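PDB 5VYQ: dTDP-4-amino-4,6-dideoxyglucose formyltransferase from Mycobacterium tuberculosis CAS/NITR204, which probably transfers a formyl group from a folate cofactor to the sugar amine of dTDP-4-amino-4,6-dideoxyglucose, which it binds together with folinic acid. Local coordinates for residues D77-H83 with V96-V101; R87-I93 with I132-L136; V116-I120 with N218-L223. All coordinates share one frame; numbering follows the deposited sequence. Where two conformers were deposited one is given.

Interaction 1 of 3, residues D77-H83 with V96-V101; sequences DLVLSFH and VRCVNV. With NA (sodium ion), chain H; 0FX (dTDP-4-amino-4,6-dideoxyglucose), chain D; FON (N-{[4-({[(6R)-2-amino-5-formyl-4-oxo-1,4,5,6,7,8-hexahydropteridin-6-yl]methyl}amino)phenyl]carbonyl}-L-glutamic acid), chain C.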
loop_
_atom_site.group_PDB
_atom_site.type_symbol
_atom_site.label_atom_id
_atom_site.label_comp_id
_atom_site.label_asym_id
_atom_site.label_seq_id
_atom_site.Cartn_x
_atom_site.Cartn_y
_atom_site.Cartn_z
ATOM N N ASP A 77 11.590 10.633 -44.554
ATOM C CA ASP A 77 12.199 11.923 -44.333
ATOM C C ASP A 77 12.411 12.195 -42.855
ATOM O O ASP A 77 13.179 13.087 -42.517
ATOM C CB ASP A 77 11.349 13.039 -44.926
ATOM C CG ASP A 77 11.128 12.844 -46.439
ATOM O OD1 ASP A 77 12.135 12.651 -47.160
ATOM O OD2 ASP A 77 9.943 12.868 -46.821
ATOM N N LEU A 78 11.668 11.520 -41.994
ATOM C CA LEU A 78 11.688 11.784 -40.539
ATOM C C LEU A 78 11.303 10.480 -39.831
ATOM O O LEU A 78 10.354 9.797 -40.233
ATOM C CB LEU A 78 10.663 12.859 -40.223
ATOM C CG LEU A 78 10.340 13.134 -38.747
ATOM C CD1 LEU A 78 11.597 13.615 -38.018
ATOM C CD2 LEU A 78 9.196 14.132 -38.556
ATOM N N VAL A 79 12.040 10.112 -38.802
ATOM C CA VAL A 79 11.693 8.941 -38.008
ATOM C C VAL A 79 11.427 9.432 -36.575
ATOM O O VAL A 79 12.263 10.091 -35.975
ATOM C CB VAL A 79 12.825 7.885 -38.028
ATOM C CG1 VAL A 79 12.464 6.684 -37.191
ATOM C CG2 VAL A 79 13.085 7.435 -39.448
ATOM N N LEU A 80 10.285 9.053 -36.040
ATOM C CA LEU A 80 9.959 9.357 -34.643
ATOM C C LEU A 80 9.964 8.128 -33.760
ATOM O O LEU A 80 9.385 7.098 -34.087
ATOM C CB LEU A 80 8.578 9.969 -34.606
ATOM C CG LEU A 80 8.333 11.180 -35.482
ATOM C CD1 LEU A 80 6.930 11.726 -35.322
ATOM C CD2 LEU A 80 9.354 12.275 -35.230
ATOM N N SER A 81 10.650 8.251 -32.628
ATOM C CA SER A 81 10.567 7.266 -31.548
ATOM C C SER A 81 9.507 7.735 -30.556
ATOM O O SER A 81 9.699 8.735 -29.842
ATOM C CB SER A 81 11.920 7.099 -30.865
ATOM O OG SER A 81 11.815 6.467 -29.579
ATOM N N PHE A 82 8.377 7.023 -30.548
ATOM C CA PHE A 82 7.325 7.206 -29.574
ATOM C C PHE A 82 7.489 6.072 -28.574
ATOM O O PHE A 82 6.734 5.107 -28.579
ATOM C CB PHE A 82 5.959 7.238 -30.268
ATOM C CG PHE A 82 5.529 8.577 -30.814
ATOM C CD1 PHE A 82 6.429 9.521 -31.229
ATOM C CD2 PHE A 82 4.184 8.876 -30.926
ATOM C CE1 PHE A 82 6.005 10.732 -31.759
ATOM C CE2 PHE A 82 3.746 10.096 -31.433
ATOM C CZ PHE A 82 4.664 11.014 -31.891
ATOM N N HIS A 83 8.534 6.183 -27.732
ATOM C CA HIS A 83 8.859 5.150 -26.784
ATOM C C HIS A 83 9.189 3.839 -27.490
ATOM O O HIS A 83 8.689 2.758 -27.120
ATOM C CB HIS A 83 7.750 4.846 -25.769
ATOM C CG HIS A 83 7.226 5.996 -24.952
ATOM N ND1 HIS A 83 6.657 5.773 -23.713
ATOM C CD2 HIS A 83 7.087 7.323 -25.196
ATOM C CE1 HIS A 83 6.201 6.916 -23.228
ATOM N NE2 HIS A 83 6.475 7.874 -24.095
ATOM N N VAL A 96 19.064 9.948 -41.375
ATOM C CA VAL A 96 17.752 10.586 -41.458
ATOM C C VAL A 96 17.486 11.312 -40.135
ATOM O O VAL A 96 17.961 10.835 -39.098
ATOM C CB VAL A 96 16.637 9.597 -41.804
ATOM C CG1 VAL A 96 16.510 8.512 -40.723
ATOM C CG2 VAL A 96 15.335 10.359 -42.116
ATOM N N ARG A 97 16.739 12.410 -40.188
ATOM C CA ARG A 97 16.398 13.129 -38.942
ATOM C C ARG A 97 15.550 12.231 -38.061
ATOM O O ARG A 97 14.513 11.735 -38.482
ATOM C CB ARG A 97 15.658 14.429 -39.269
ATOM C CG ARG A 97 15.497 15.340 -38.045
ATOM C CD ARG A 97 15.155 16.759 -38.464
ATOM N NE ARG A 97 13.981 16.827 -39.345
ATOM C CZ ARG A 97 12.734 17.037 -38.951
ATOM N NH1 ARG A 97 11.747 17.025 -39.825
ATOM N NH2 ARG A 97 12.447 17.260 -37.681
ATOM N N CYS A 98 16.008 11.997 -36.824
ATOM C CA CYS A 98 15.292 11.147 -35.904
ATOM C C CYS A 98 14.997 11.981 -34.657
ATOM O O CYS A 98 15.862 12.723 -34.161
ATOM C CB CYS A 98 16.120 9.922 -35.483
ATOM S SG CYS A 98 16.493 8.752 -36.819
ATOM N N VAL A 99 13.775 11.849 -34.171
ATOM C CA VAL A 99 13.288 12.619 -33.036
ATOM C C VAL A 99 12.641 11.662 -32.064
ATOM O O VAL A 99 11.886 10.783 -32.462
ATOM C CB VAL A 99 12.286 13.686 -33.541
ATOM C CG1 VAL A 99 11.547 14.392 -32.415
ATOM C CG2 VAL A 99 13.037 14.726 -34.338
ATOM N N ASN A 100 12.934 11.865 -30.783
ATOM C CA ASN A 100 12.424 11.091 -29.681
ATOM C C ASN A 100 11.442 11.897 -28.849
ATOM O O ASN A 100 11.642 13.085 -28.616
ATOM C CB ASN A 100 13.603 10.695 -28.789
ATOM C CG ASN A 100 13.239 9.667 -27.752
ATOM O OD1 ASN A 100 12.490 8.719 -28.019
ATOM N ND2 ASN A 100 13.847 9.777 -26.572
ATOM N N VAL A 101 10.385 11.217 -28.427
ATOM C CA VAL A 101 9.501 11.736 -27.419
ATOM C C VAL A 101 9.689 10.933 -26.136
ATOM O O VAL A 101 9.352 9.755 -26.072
ATOM C CB VAL A 101 8.036 11.668 -27.854
ATOM C CG1 VAL A 101 7.146 12.145 -26.718
ATOM C CG2 VAL A 101 7.838 12.404 -29.170
HETATM NA NA NA H . 8.511 12.567 -48.923
HETATM O O4P 0FX D . 7.247 4.707 -20.661
HETATM P P2 0FX D . 8.033 3.673 -21.393
HETATM O O3P 0FX D . 7.520 3.284 -22.762
HETATM O O1G 0FX D . 9.527 4.284 -21.334
HETATM C C1G 0FX D . 10.687 3.474 -21.395
HETATM C C2G 0FX D . 11.828 4.292 -20.778
HETATM O O2G 0FX D . 11.403 4.642 -19.454
HETATM C C3G 0FX D . 12.022 5.588 -21.584
HETATM O O3G 0FX D . 12.956 6.486 -20.936
HETATM C C4G 0FX D . 12.358 5.225 -23.025
HETATM N N4A 0FX D . 12.469 6.504 -23.766
HETATM C C5G 0FX D . 11.249 4.330 -23.580
HETATM C C6G 0FX D . 11.744 3.723 -24.891
HETATM O O5G 0FX D . 10.968 3.177 -22.768
HETATM O OPP 0FX D . 8.230 2.342 -20.509
HETATM P P 0FX D . 7.175 1.180 -20.133
HETATM O O1P 0FX D . 7.947 -0.083 -20.144
HETATM O O2P 0FX D . 5.922 1.369 -20.949
HETATM O O5 0FX D . 6.760 1.496 -18.616
HETATM C C5 0FX D . 5.931 2.586 -18.285
HETATM C C4 0FX D . 5.998 2.820 -16.789
HETATM O O4 0FX D . 5.452 1.675 -16.138
HETATM C C3 0FX D . 7.388 2.946 -16.166
HETATM O O3 0FX D . 7.857 4.297 -16.241
HETATM C C2 0FX D . 7.225 2.522 -14.719
HETATM C C1 0FX D . 6.147 1.477 -14.901
HETATM N N11 0FX D . 6.700 0.117 -14.910
HETATM C C61 0FX D . 6.855 -0.638 -16.017
HETATM C C51 0FX D . 7.349 -1.927 -15.942
HETATM C C5A 0FX D . 7.547 -2.720 -17.209
HETATM C C21 0FX D . 6.917 -0.508 -13.685
HETATM O O21 0FX D . 6.719 0.194 -12.595
HETATM N N31 0FX D . 7.405 -1.745 -13.574
HETATM C C41 0FX D . 7.568 -2.477 -14.699
HETATM O O41 0FX D . 8.035 -3.734 -14.555
HETATM N N1 FON C . 18.299 5.334 -29.967
HETATM C C2 FON C . 19.268 6.188 -29.652
HETATM N NA2 FON C . 20.408 6.172 -30.400
HETATM N N3 FON C . 19.112 7.020 -28.609
HETATM C C4 FON C . 17.998 7.048 -27.839
HETATM O O4 FON C . 17.875 7.865 -26.895
HETATM C C4A FON C . 16.892 6.139 -28.185
HETATM N N5 FON C . 15.686 5.994 -27.478
HETATM C C6 FON C . 15.060 4.668 -27.601
HETATM C C7 FON C . 14.855 4.392 -29.093
HETATM N N8 FON C . 16.141 4.440 -29.744
HETATM C C8A FON C . 17.118 5.271 -29.336
HETATM C C9 FON C . 15.851 3.550 -26.884
HETATM N N10 FON C . 15.827 3.798 -25.445
HETATM C C11 FON C . 17.693 1.375 -22.626
HETATM C C12 FON C . 17.053 2.555 -22.247
HETATM C C13 FON C . 16.436 3.347 -23.209
HETATM C C14 FON C . 16.431 2.971 -24.547
HETATM C C15 FON C . 17.065 1.798 -24.941
HETATM C C16 FON C . 17.695 1.009 -23.979
HETATM C C FON C . 18.368 0.517 -21.548
HETATM O O FON C . 18.205 0.716 -20.324
HETATM N N FON C . 19.134 -0.496 -21.964
HETATM C CA FON C . 19.768 -1.460 -21.065
HETATM C CB FON C . 19.394 -2.911 -21.406
HETATM C CG FON C . 17.873 -3.078 -21.315
HETATM C CD FON C . 17.337 -4.491 -21.192
HETATM O OE1 FON C . 18.079 -5.380 -20.725
HETATM O OE2 FON C . 16.142 -4.712 -21.522
HETATM C CT FON C . 21.254 -1.260 -21.107
HETATM O O1 FON C . 21.891 -1.747 -20.141
HETATM O O2 FON C . 21.769 -0.623 -22.059
HETATM C CP1 FON C . 15.214 6.928 -26.765
HETATM O O3 FON C . 14.176 6.788 -26.128
HETATM O O HOH W 1 12.836 15.799 -42.257
HETATM O O HOH W 2 16.042 13.795 -42.695
HETATM O O HOH W 3 10.867 7.510 -26.033
HETATM O O HOH W 4 6.550 12.442 -50.222
HETATM O O HOH W 5 9.451 10.929 -49.819
HETATM O O HOH W 6 9.786 14.456 -50.122
#

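Interaction 2 of 3, residues R87-I93 with I132-L136; sequences RFPAALI and IDDQL. With FON (N-{[4-({[(6R)-2-amino-5-formyl-4-oxo-1,4,5,6,7,8-hexahydropteridin-6-yl]methyl}amino)phenyl]carbonyl}-L-glutamic acid), chain C.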
loop_
_atom_site.group_PDB
_atom_site.type_symbol
_atom_site.label_atom_id
_atom_site.label_comp_id
_atom_site.label_asym_id
_atom_site.label_seq_id
_atom_site.Cartn_x
_atom_site.Cartn_y
_atom_site.Cartn_z
ATOM N N ARG A 87 17.165 0.412 -29.690
ATOM C CA ARG A 87 18.102 1.500 -29.937
ATOM C C ARG A 87 18.271 1.691 -31.445
ATOM O O ARG A 87 18.279 0.734 -32.213
ATOM C CB ARG A 87 19.461 1.220 -29.270
ATOM C CG ARG A 87 20.324 2.456 -29.110
ATOM C CD ARG A 87 21.394 2.248 -28.062
ATOM N NE ARG A 87 22.229 3.427 -27.899
ATOM C CZ ARG A 87 22.938 3.621 -26.800
ATOM N NH1 ARG A 87 23.705 4.689 -26.661
ATOM N NH2 ARG A 87 22.853 2.731 -25.822
ATOM N N PHE A 88 18.385 2.945 -31.868
ATOM C CA PHE A 88 18.574 3.318 -33.270
ATOM C C PHE A 88 20.088 3.291 -33.472
ATOM O O PHE A 88 20.818 4.012 -32.776
ATOM C CB PHE A 88 18.047 4.722 -33.536
ATOM C CG PHE A 88 16.530 4.855 -33.578
ATOM C CD1 PHE A 88 15.990 6.044 -34.028
ATOM C CD2 PHE A 88 15.637 3.818 -33.253
ATOM C CE1 PHE A 88 14.616 6.270 -34.103
ATOM C CE2 PHE A 88 14.274 4.032 -33.323
ATOM C CZ PHE A 88 13.745 5.238 -33.758
ATOM N N PRO A 89 20.555 2.511 -34.436
ATOM C CA PRO A 89 21.994 2.552 -34.688
ATOM C C PRO A 89 22.492 3.810 -35.366
ATOM O O PRO A 89 21.701 4.587 -35.929
ATOM C CB PRO A 89 22.213 1.371 -35.618
ATOM C CG PRO A 89 20.917 1.250 -36.338
ATOM C CD PRO A 89 19.850 1.591 -35.346
ATOM N N ALA A 90 23.821 3.958 -35.336
ATOM C CA ALA A 90 24.451 5.122 -35.935
ATOM C C ALA A 90 23.974 5.348 -37.371
ATOM O O ALA A 90 23.657 6.472 -37.740
ATOM C CB ALA A 90 25.980 4.991 -35.880
ATOM N N ALA A 91 23.902 4.302 -38.196
ATOM C CA ALA A 91 23.571 4.529 -39.605
ATOM C C ALA A 91 22.164 5.128 -39.786
ATOM O O ALA A 91 21.900 5.850 -40.750
ATOM C CB ALA A 91 23.708 3.262 -40.430
ATOM N N LEU A 92 21.265 4.832 -38.861
ATOM C CA LEU A 92 19.922 5.338 -38.942
ATOM C C LEU A 92 19.932 6.784 -38.492
ATOM O O LEU A 92 19.498 7.644 -39.241
ATOM C CB LEU A 92 18.961 4.529 -38.073
ATOM C CG LEU A 92 17.521 5.044 -38.023
ATOM C CD1 LEU A 92 16.915 5.089 -39.418
ATOM C CD2 LEU A 92 16.673 4.149 -37.131
ATOM N N ILE A 93 20.494 7.053 -37.310
ATOM C CA ILE A 93 20.459 8.402 -36.784
ATOM C C ILE A 93 21.301 9.380 -37.613
ATOM O O ILE A 93 20.970 10.560 -37.694
ATOM C CB ILE A 93 20.819 8.466 -35.312
ATOM C CG1 ILE A 93 22.210 7.985 -35.052
ATOM C CG2 ILE A 93 19.809 7.685 -34.463
ATOM C CD1 ILE A 93 22.676 8.317 -33.639
ATOM N N ILE A 132 17.602 12.804 -31.894
ATOM C CA ILE A 132 18.336 11.643 -31.387
ATOM C C ILE A 132 19.764 11.693 -31.863
ATOM O O ILE A 132 20.047 11.988 -33.047
ATOM C CB ILE A 132 17.663 10.331 -31.835
ATOM C CG1 ILE A 132 16.203 10.358 -31.364
ATOM C CG2 ILE A 132 18.416 9.174 -31.270
ATOM C CD1 ILE A 132 15.382 9.134 -31.716
ATOM N N ASP A 133 20.679 11.372 -30.958
ATOM C CA ASP A 133 22.105 11.141 -31.257
ATOM C C ASP A 133 22.543 9.791 -30.706
ATOM O O ASP A 133 21.725 8.925 -30.372
ATOM C CB ASP A 133 22.968 12.305 -30.779
ATOM C CG ASP A 133 23.068 12.420 -29.262
ATOM O OD1 ASP A 133 22.747 11.474 -28.507
ATOM O OD2 ASP A 133 23.486 13.529 -28.826
ATOM N N ASP A 134 23.837 9.534 -30.691
ATOM C CA ASP A 134 24.350 8.248 -30.280
ATOM C C ASP A 134 24.129 7.910 -28.804
ATOM O O ASP A 134 24.241 6.742 -28.438
ATOM C CB ASP A 134 25.835 8.160 -30.635
ATOM C CG ASP A 134 26.675 9.200 -29.935
ATOM O OD1 ASP A 134 26.615 10.387 -30.290
ATOM O OD2 ASP A 134 27.386 8.801 -28.997
ATOM N N GLN A 135 23.845 8.897 -27.959
ATOM C CA GLN A 135 23.606 8.608 -26.555
ATOM C C GLN A 135 22.115 8.500 -26.293
ATOM O O GLN A 135 21.285 8.857 -27.121
ATOM C CB GLN A 135 24.258 9.641 -25.644
ATOM C CG GLN A 135 25.755 9.579 -25.765
ATOM C CD GLN A 135 26.438 10.671 -24.983
ATOM O OE1 GLN A 135 26.493 10.608 -23.753
ATOM N NE2 GLN A 135 26.952 11.684 -25.673
ATOM N N LEU A 136 21.786 7.958 -25.135
ATOM C CA LEU A 136 20.377 7.856 -24.744
ATOM C C LEU A 136 19.821 9.155 -24.204
ATOM O O LEU A 136 20.408 9.751 -23.293
ATOM C CB LEU A 136 20.211 6.739 -23.693
ATOM C CG LEU A 136 20.454 5.294 -24.119
ATOM C CD1 LEU A 136 20.241 4.326 -22.947
ATOM C CD2 LEU A 136 19.516 4.853 -25.223
HETATM N N1 FON C . 18.299 5.334 -29.967
HETATM C C2 FON C . 19.268 6.188 -29.652
HETATM N NA2 FON C . 20.408 6.172 -30.400
HETATM N N3 FON C . 19.112 7.020 -28.609
HETATM C C4 FON C . 17.998 7.048 -27.839
HETATM O O4 FON C . 17.875 7.865 -26.895
HETATM C C4A FON C . 16.892 6.139 -28.185
HETATM N N5 FON C . 15.686 5.994 -27.478
HETATM C C6 FON C . 15.060 4.668 -27.601
HETATM C C7 FON C . 14.855 4.392 -29.093
HETATM N N8 FON C . 16.141 4.440 -29.744
HETATM C C8A FON C . 17.118 5.271 -29.336
HETATM C C9 FON C . 15.851 3.550 -26.884
HETATM N N10 FON C . 15.827 3.798 -25.445
HETATM C C11 FON C . 17.693 1.375 -22.626
HETATM C C12 FON C . 17.053 2.555 -22.247
HETATM C C13 FON C . 16.436 3.347 -23.209
HETATM C C14 FON C . 16.431 2.971 -24.547
HETATM C C15 FON C . 17.065 1.798 -24.941
HETATM C C16 FON C . 17.695 1.009 -23.979
HETATM C C FON C . 18.368 0.517 -21.548
HETATM O O FON C . 18.205 0.716 -20.324
HETATM N N FON C . 19.134 -0.496 -21.964
HETATM C CA FON C . 19.768 -1.460 -21.065
HETATM C CB FON C . 19.394 -2.911 -21.406
HETATM C CG FON C . 17.873 -3.078 -21.315
HETATM C CD FON C . 17.337 -4.491 -21.192
HETATM O OE1 FON C . 18.079 -5.380 -20.725
HETATM O OE2 FON C . 16.142 -4.712 -21.522
HETATM C CT FON C . 21.254 -1.260 -21.107
HETATM O O1 FON C . 21.891 -1.747 -20.141
HETATM O O2 FON C . 21.769 -0.623 -22.059
HETATM C CP1 FON C . 15.214 6.928 -26.765
HETATM O O3 FON C . 14.176 6.788 -26.128
HETATM O O HOH W 7 19.066 11.958 -35.874
#

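Interaction 3 of 3, residues V116-I120 with N218-L223; sequences VFSII and NRLRAL. With EDO (1,2-ethanediol), chain E.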
loop_
_atom_site.group_PDB
_atom_site.type_symbol
_atom_site.label_atom_id
_atom_site.label_comp_id
_atom_site.label_asym_id
_atom_site.label_seq_id
_atom_site.Cartn_x
_atom_site.Cartn_y
_atom_site.Cartn_z
ATOM N N VAL A 116 10.466 7.416 -11.542
ATOM C CA VAL A 116 10.867 6.575 -10.410
ATOM C C VAL A 116 12.056 7.218 -9.718
ATOM O O VAL A 116 12.067 7.455 -8.516
ATOM C CB VAL A 116 11.183 5.125 -10.820
ATOM C CG1 VAL A 116 11.732 4.373 -9.639
ATOM C CG2 VAL A 116 9.966 4.450 -11.442
ATOM N N PHE A 117 13.031 7.596 -10.515
ATOM C CA PHE A 117 14.271 8.123 -10.008
ATOM C C PHE A 117 14.062 9.558 -9.518
ATOM O O PHE A 117 14.642 9.974 -8.475
ATOM C CB PHE A 117 15.369 7.977 -11.080
ATOM C CG PHE A 117 15.743 6.567 -11.345
ATOM C CD1 PHE A 117 16.688 5.942 -10.540
ATOM C CD2 PHE A 117 15.129 5.833 -12.359
ATOM C CE1 PHE A 117 17.080 4.647 -10.758
ATOM C CE2 PHE A 117 15.512 4.522 -12.560
ATOM C CZ PHE A 117 16.460 3.925 -11.757
ATOM N N SER A 118 13.206 10.327 -10.188
ATOM C CA SER A 118 12.971 11.693 -9.723
ATOM C C SER A 118 12.168 11.806 -8.430
ATOM O O SER A 118 12.364 12.735 -7.632
ATOM C CB SER A 118 12.277 12.517 -10.803
ATOM O OG SER A 118 13.209 12.868 -11.804
ATOM N N ILE A 119 11.265 10.867 -8.207
ATOM C CA ILE A 119 10.574 10.849 -6.919
ATOM C C ILE A 119 11.589 10.727 -5.791
ATOM O O ILE A 119 11.412 11.311 -4.726
ATOM C CB ILE A 119 9.539 9.702 -6.869
ATOM C CG1 ILE A 119 8.353 10.129 -7.738
ATOM C CG2 ILE A 119 9.036 9.404 -5.459
ATOM C CD1 ILE A 119 7.400 9.050 -8.141
ATOM N N ILE A 120 12.589 9.910 -5.999
ATOM C CA ILE A 120 13.614 9.684 -4.975
ATOM C C ILE A 120 14.603 10.823 -4.893
ATOM O O ILE A 120 14.961 11.229 -3.787
ATOM C CB ILE A 120 14.353 8.370 -5.218
ATOM C CG1 ILE A 120 13.404 7.201 -4.925
ATOM C CG2 ILE A 120 15.694 8.292 -4.458
ATOM C CD1 ILE A 120 13.875 5.921 -5.548
ATOM N N ASN A 218 9.467 7.906 0.111
ATOM C CA ASN A 218 9.837 8.234 -1.274
ATOM C C ASN A 218 10.267 6.997 -2.054
ATOM O O ASN A 218 9.783 6.757 -3.174
ATOM C CB ASN A 218 10.925 9.289 -1.327
ATOM C CG ASN A 218 10.414 10.669 -0.979
ATOM O OD1 ASN A 218 9.211 10.923 -0.906
ATOM N ND2 ASN A 218 11.345 11.559 -0.730
ATOM N N ARG A 219 11.050 6.125 -1.420
ATOM C CA ARG A 219 11.366 4.858 -2.083
ATOM C C ARG A 219 10.158 4.024 -2.442
ATOM O O ARG A 219 10.071 3.495 -3.562
ATOM C CB ARG A 219 12.331 4.064 -1.199
ATOM C CG ARG A 219 12.833 2.721 -1.706
ATOM C CD ARG A 219 13.766 2.852 -2.903
ATOM N NE ARG A 219 14.572 1.641 -2.988
ATOM C CZ ARG A 219 15.578 1.328 -2.181
ATOM N NH1 ARG A 219 16.152 0.132 -2.309
ATOM N NH2 ARG A 219 16.037 2.203 -1.286
ATOM N N LEU A 220 9.264 3.815 -1.485
ATOM C CA LEU A 220 8.111 2.983 -1.715
ATOM C C LEU A 220 7.170 3.565 -2.759
ATOM O O LEU A 220 6.664 2.854 -3.608
ATOM C CB LEU A 220 7.301 2.763 -0.460
ATOM C CG LEU A 220 7.963 1.978 0.641
ATOM C CD1 LEU A 220 6.919 1.821 1.739
ATOM C CD2 LEU A 220 8.423 0.634 0.110
ATOM N N ARG A 221 6.932 4.876 -2.701
ATOM C CA ARG A 221 5.983 5.439 -3.663
ATOM C C ARG A 221 6.633 5.485 -5.069
ATOM O O ARG A 221 5.952 5.400 -6.092
ATOM C CB ARG A 221 5.520 6.831 -3.175
ATOM C CG ARG A 221 6.479 7.990 -3.294
ATOM C CD ARG A 221 6.034 9.137 -2.397
ATOM N NE ARG A 221 6.898 10.319 -2.420
ATOM C CZ ARG A 221 6.673 11.435 -3.101
ATOM N NH1 ARG A 221 5.649 11.569 -3.917
ATOM N NH2 ARG A 221 7.490 12.448 -2.907
ATOM N N ALA A 222 7.948 5.706 -5.119
ATOM C CA ALA A 222 8.653 5.627 -6.389
ATOM C C ALA A 222 8.481 4.268 -7.079
ATOM O O ALA A 222 8.470 4.197 -8.325
ATOM C CB ALA A 222 10.119 5.972 -6.220
ATOM N N LEU A 223 8.373 3.199 -6.273
ATOM C CA LEU A 223 8.240 1.853 -6.765
ATOM C C LEU A 223 6.823 1.364 -6.841
ATOM O O LEU A 223 6.568 0.216 -7.168
ATOM C CB LEU A 223 9.081 0.893 -5.898
ATOM C CG LEU A 223 10.578 1.198 -5.927
ATOM C CD1 LEU A 223 11.396 0.477 -4.853
ATOM C CD2 LEU A 223 11.117 0.848 -7.310
HETATM C C1 EDO E . 6.262 11.380 0.981
HETATM O O1 EDO E . 5.899 12.534 0.219
HETATM C C2 EDO E . 7.226 11.881 2.048
HETATM O O2 EDO E . 8.432 12.386 1.492
HETATM O O HOH W 8 14.079 10.340 -1.282
#

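Interaction 1 of 3, residues D77-H83 with V96-V101
Val79 and Ser81 make all four backbone bonds that join strand 78-82 to strand 97-101: Val79 N gives to Arg97 O (3.0 Å), Val79 O takes Val99 N, Ser81 N gives to Val99 O and Ser81 O takes Val101 N. Leu78 and Leu80 turn their own backbone bonds to strand 24-28 on the other side. The two strands are parallel neighbours in the central mixed sheet, and helix 90-95 links them as the crossover of a beta-alpha-beta unit in the formyltransferase domain.

Among the polar side chains, Ser81 OG, anti to the backbone N (chi1 163°), donates to Asn100 OD1 (2.8 Å). Asn100 ND2 lies 3.0 Å from the formyl oxygen O3 of folinic acid. His83 ND1 gives a bond to the phosphate oxygen O3P of the dTDP-sugar (2.8 Å), while its NE2 is held by Glu166. At the far end Asp77 OD2 binds a sodium ion (2.6 Å). One water bridges Asp77 O to Arg97 NH1, another to Arg97 N; Ile177 O and Tyr182 OH hold NH2.

Leu78 CD1 sits over the centre of the Arg97 guanidinium, 3.6 Å above its plane. Apolar pairs line both faces: Leu80 CD2 runs alongside Val99, touching CB at 3.7 Å, and Val101 CG2 meets Phe82 CE1. On the face of Ser81 and Asn100, Val79 CB packs on Cys98 SG.

Interaction 2 of 3, residues R87-I93 with I132-L136
Phe88 O and Asp133 O, one from each segment, both accept from the amino group NA2 of folinic acid. The bond from NA2 to Phe88 O is 3.2 Å long and almost straight; that to Asp133 O is 3.1 Å long and more bent. In the same loop Asp133 OD1 accepts from Gln135 N (2.9 Å), closing an Asx turn in which Gln135 N approaches OD1 from above the carboxylate plane. Asp133 OD2 is taken by His138.

The apolar part of the contact turns on Ile132. Its CD1 end touches Phe88 at CE1 (3.8 Å), whereas its CG2 branch meets Ile93 CG2 and also lies against the pterin ring, 3.5 Å from the cofactor's N3. Leu92 CD2 sits over one face of the Phe88 ring, offset toward the rim. Ile93 holds CG1 between the backbone N and the carbonyl carbon (chi1 62°), which sends CD1 across to the peptide joining Asp133 and Asp134. A water donates to both Ile93 O and Ile132 O.

Arg87 has two conformers. In the one described here NH1 donates to Asp134 O (2.8 Å), nearly straight at 164° and in the plane of both the guanidinium and the carbonyl. Its chain, extended from CG to NE, gives it that reach. Leu136 CD2 then lies over the centre of the guanidinium, 3.9 Å above the plane, the two side chains roughly perpendicular. Leu136 CD1 meets the cofactor's phenyl ring, and CD2 bridges phenyl and pterin. Backbone carbonyls gripping the pterin amino group, with Ile132 and Phe88 packed about the ring, make this the pterin end of the folate pocket in the formyltransferase domain.

Interaction 3 of 3, residues V116-I120 with N218-L223
Ala222 CB presses into the surface of helix 114-121, 3.4 Å from Val116 O and 3.7 Å from both Ile119 CG2 and Ile120 CG1. Ile119 and Ile120 share a first torsion, CG1 anti to the carbonyl carbon, but different branches do the work. Ile119 uses CG2, which meets Asn218 O and Arg221 CG. Ile120 uses CG1 and CD1; its CD1 also reaches Arg219 CD (4.1 Å). Val116 brings both methyls to Ala222 O, each at 3.5 Å.

Arg221 places CG between its backbone N and carbonyl carbon (chi1 74°) and then runs straight to NE, folding the guanidinium back along its own helix to Asn218. There NE (2.8 Å) and NH2 both grip Asn218 OD1 side-on, from one face of the amide but within the guanidinium plane. O2 of an ethanediol, probably from the crystallisation liquor, also donates to OD1 (2.9 Å). Ile119 CG2 lies over one guanidinium face, toward the rim, and the ethanediol O1 over the opposite one. Glu150 O and Asp153 O take NH1. A water joins Asn218 ND2 to Ile120 O.

Segments 116-120 and 218-222 run antiparallel, their axes at 162° and 8.5 Å apart at closest. Helix 213-222 also packs on the second subunit, Leu220 on its Leu220. The pair joins helix 114-121 of the formyltransferase domain to helix 213-222 of the C-terminal dimerization domain.

From the N terminus, strand 78-82 opens interaction 1, and the chain passes through residues 87-93, the first half of interaction 2, before strand 97-102 closes interaction 1 over a short crossover. Residues 116-120 then open interaction 3. The loop at 132-136, after strand 125-131, closes interaction 2, so that interactions 1 and 2 cross, as do 2 and 3. Only helix 213-222, far along the chain, closes interaction 3. Interactions 1 and 2 touch through Cys98 O with Ile132 N, and both meet the folate site at the C-terminal ends of strands 78-82 and 97-102. Interaction 3, its centre about 29 Å from the centre of either, ties the formyltransferase domain to the dimerization domain.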